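Side-chain contact in signal recognition particle subunit SRP68 (Chaetomium thermophilum, PDB 4P3G), which binds 7S RNA through its RNA-binding domain and probably helps the signal recognition particle target secretory and membrane proteins to the endoplasmic reticulum: residues E64-N69 and Q125-G130. Sequence-based numbering, arbitrary orientation.
Sequences EQIAEN and QALSDG
With chi1 at -64°, Ile66 sets CG1 anti to its carbonyl carbon and CG2 anti to its backbone N, and with chi2 extended (176°) CD1 reaches away from its own backbone toward Ala126. Both branches then work across the contact: CD1 meets Ala126 CB at 3.8 Å, while CG2 lies against Leu127 CD2, also at 3.8 Å. Leu127 CD2 comes within 4.0 Å of Ile66 CD1 as well, so this one methyl touches two ends of the isoleucine, and the two side chains cross at about a right angle. The beta-branch of isoleucine suits position 66, since it gives one methyl close to the backbone (CG2) and one at the tip (CD1); at 126 the bare methyl of alanine lets that tip come close to the helix. The arrangement is helix-on-helix packing in the all-helical RNA-binding domain of SRP68, joining the short helix 63-68 to the C-terminal end of the long helix 103-128. Val73 of helix 71-93, Ile61 and, from the N-terminal histidine tag, His8 also touch Ile66, and Leu127 touches Ala142 of helix 136-156. Ile66, Ala126 and Leu127 are all buried. No hydrogen bond links the two segments. Away from the Ile66 contact, Ser128 OG turns back onto its own helix and donates to Gln125 O at 3.2 Å, tilted 30° from the carbonyl plane, a bond that the short hydroxyl side chain can make close to the backbone.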
loop_
_atom_site.group_PDB
_atom_site.type_symbol
_atom_site.label_atom_id
_atom_site.label_comp_id
_atom_site.label_asym_id
_atom_site.label_seq_id
_atom_site.Cartn_x
_atom_site.Cartn_y
_atom_site.Cartn_z
ATOM N N GLU A 64 -20.243 -28.408 26.092
ATOM C CA GLU A 64 -20.492 -28.818 27.467
ATOM C C GLU A 64 -19.262 -29.503 28.057
ATOM O O GLU A 64 -18.954 -29.329 29.237
ATOM C CB GLU A 64 -21.708 -29.732 27.524
ATOM C CG GLU A 64 -22.978 -29.086 26.971
ATOM C CD GLU A 64 -23.026 -29.073 25.441
ATOM O OE1 GLU A 64 -22.042 -29.516 24.804
ATOM O OE2 GLU A 64 -24.041 -28.608 24.876
ATOM N N GLN A 65 -18.559 -30.264 27.220
ATOM C CA GLN A 65 -17.310 -30.912 27.622
ATOM C C GLN A 65 -16.185 -29.925 27.888
ATOM O O GLN A 65 -15.333 -30.174 28.740
ATOM C CB GLN A 65 -16.858 -31.937 26.588
ATOM C CG GLN A 65 -17.638 -33.236 26.673
ATOM C CD GLN A 65 -17.241 -34.238 25.612
ATOM O OE1 GLN A 65 -16.739 -33.874 24.544
ATOM N NE2 GLN A 65 -17.376 -35.517 25.942
ATOM N N ILE A 66 -16.146 -28.836 27.133
ATOM C CA ILE A 66 -15.158 -27.800 27.394
ATOM C C ILE A 66 -15.443 -27.111 28.722
ATOM O O ILE A 66 -14.532 -26.865 29.515
ATOM C CB ILE A 66 -15.179 -26.741 26.298
ATOM C CG1 ILE A 66 -14.772 -27.367 24.973
ATOM C CG2 ILE A 66 -14.215 -25.628 26.612
ATOM C CD1 ILE A 66 -14.856 -26.419 23.833
ATOM N N ALA A 67 -16.719 -26.831 28.973
ATOM C CA ALA A 67 -17.140 -26.215 30.224
ATOM C C ALA A 67 -16.889 -27.135 31.421
ATOM O O ALA A 67 -16.505 -26.673 32.505
ATOM C CB ALA A 67 -18.590 -25.843 30.147
ATOM N N GLU A 68 -17.124 -28.431 31.213
ATOM C CA GLU A 68 -16.969 -29.441 32.259
ATOM C C GLU A 68 -15.505 -29.572 32.647
ATOM O O GLU A 68 -15.152 -29.513 33.816
ATOM C CB GLU A 68 -17.508 -30.797 31.791
ATOM C CG GLU A 68 -17.510 -31.888 32.866
ATOM C CD GLU A 68 -17.819 -33.282 32.318
ATOM O OE1 GLU A 68 -17.846 -33.454 31.079
ATOM O OE2 GLU A 68 -18.077 -34.199 33.132
ATOM N N ASN A 69 -14.655 -29.743 31.649
ATOM C CA ASN A 69 -13.237 -29.947 31.875
ATOM C C ASN A 69 -12.412 -29.265 30.784
ATOM O O ASN A 69 -12.573 -29.561 29.596
ATOM C CB ASN A 69 -12.956 -31.447 31.905
ATOM C CG ASN A 69 -11.621 -31.785 32.505
ATOM O OD1 ASN A 69 -10.689 -30.984 32.482
ATOM N ND2 ASN A 69 -11.514 -32.991 33.043
ATOM N N GLN A 125 -15.153 -23.101 16.961
ATOM C CA GLN A 125 -16.606 -23.119 16.866
ATOM C C GLN A 125 -17.262 -23.623 18.152
ATOM O O GLN A 125 -18.282 -23.099 18.567
ATOM C CB GLN A 125 -17.059 -23.949 15.669
ATOM C CG GLN A 125 -16.754 -23.289 14.326
ATOM C CD GLN A 125 -17.079 -24.196 13.155
ATOM O OE1 GLN A 125 -17.036 -25.424 13.274
ATOM N NE2 GLN A 125 -17.402 -23.598 12.017
ATOM N N ALA A 126 -16.691 -24.632 18.793
ATOM C CA ALA A 126 -17.292 -25.105 20.028
ATOM C C ALA A 126 -17.155 -24.037 21.093
ATOM O O ALA A 126 -18.118 -23.738 21.797
ATOM C CB ALA A 126 -16.664 -26.389 20.489
ATOM N N LEU A 127 -15.974 -23.430 21.180
ATOM C CA LEU A 127 -15.743 -22.368 22.152
ATOM C C LEU A 127 -16.683 -21.201 21.968
ATOM O O LEU A 127 -17.088 -20.576 22.949
ATOM C CB LEU A 127 -14.317 -21.836 22.068
ATOM C CG LEU A 127 -13.199 -22.525 22.838
ATOM C CD1 LEU A 127 -11.938 -21.709 22.679
ATOM C CD2 LEU A 127 -13.551 -22.657 24.328
ATOM N N SER A 128 -17.071 -20.935 20.726
ATOM C CA SER A 128 -17.787 -19.703 20.455
ATOM C C SER A 128 -19.222 -19.748 20.951
ATOM O O SER A 128 -19.551 -19.110 21.946
ATOM C CB SER A 128 -17.731 -19.346 18.960
ATOM O OG SER A 128 -18.743 -20.000 18.222
ATOM N N ASP A 129 -20.085 -20.488 20.278
ATOM C CA ASP A 129 -21.501 -20.274 20.525
ATOM C C ASP A 129 -22.113 -20.891 21.805
ATOM O O ASP A 129 -22.765 -20.182 22.576
ATOM C CB ASP A 129 -22.311 -20.696 19.291
ATOM C CG ASP A 129 -22.926 -19.505 18.570
ATOM O OD1 ASP A 129 -22.429 -18.373 18.769
ATOM O OD2 ASP A 129 -23.905 -19.698 17.815
ATOM N N GLY A 130 -21.876 -22.172 22.067
ATOM C CA GLY A 130 -22.739 -22.878 23.003
ATOM C C GLY A 130 -22.668 -22.629 24.504
ATOM O O GLY A 130 -23.038 -23.520 25.280
#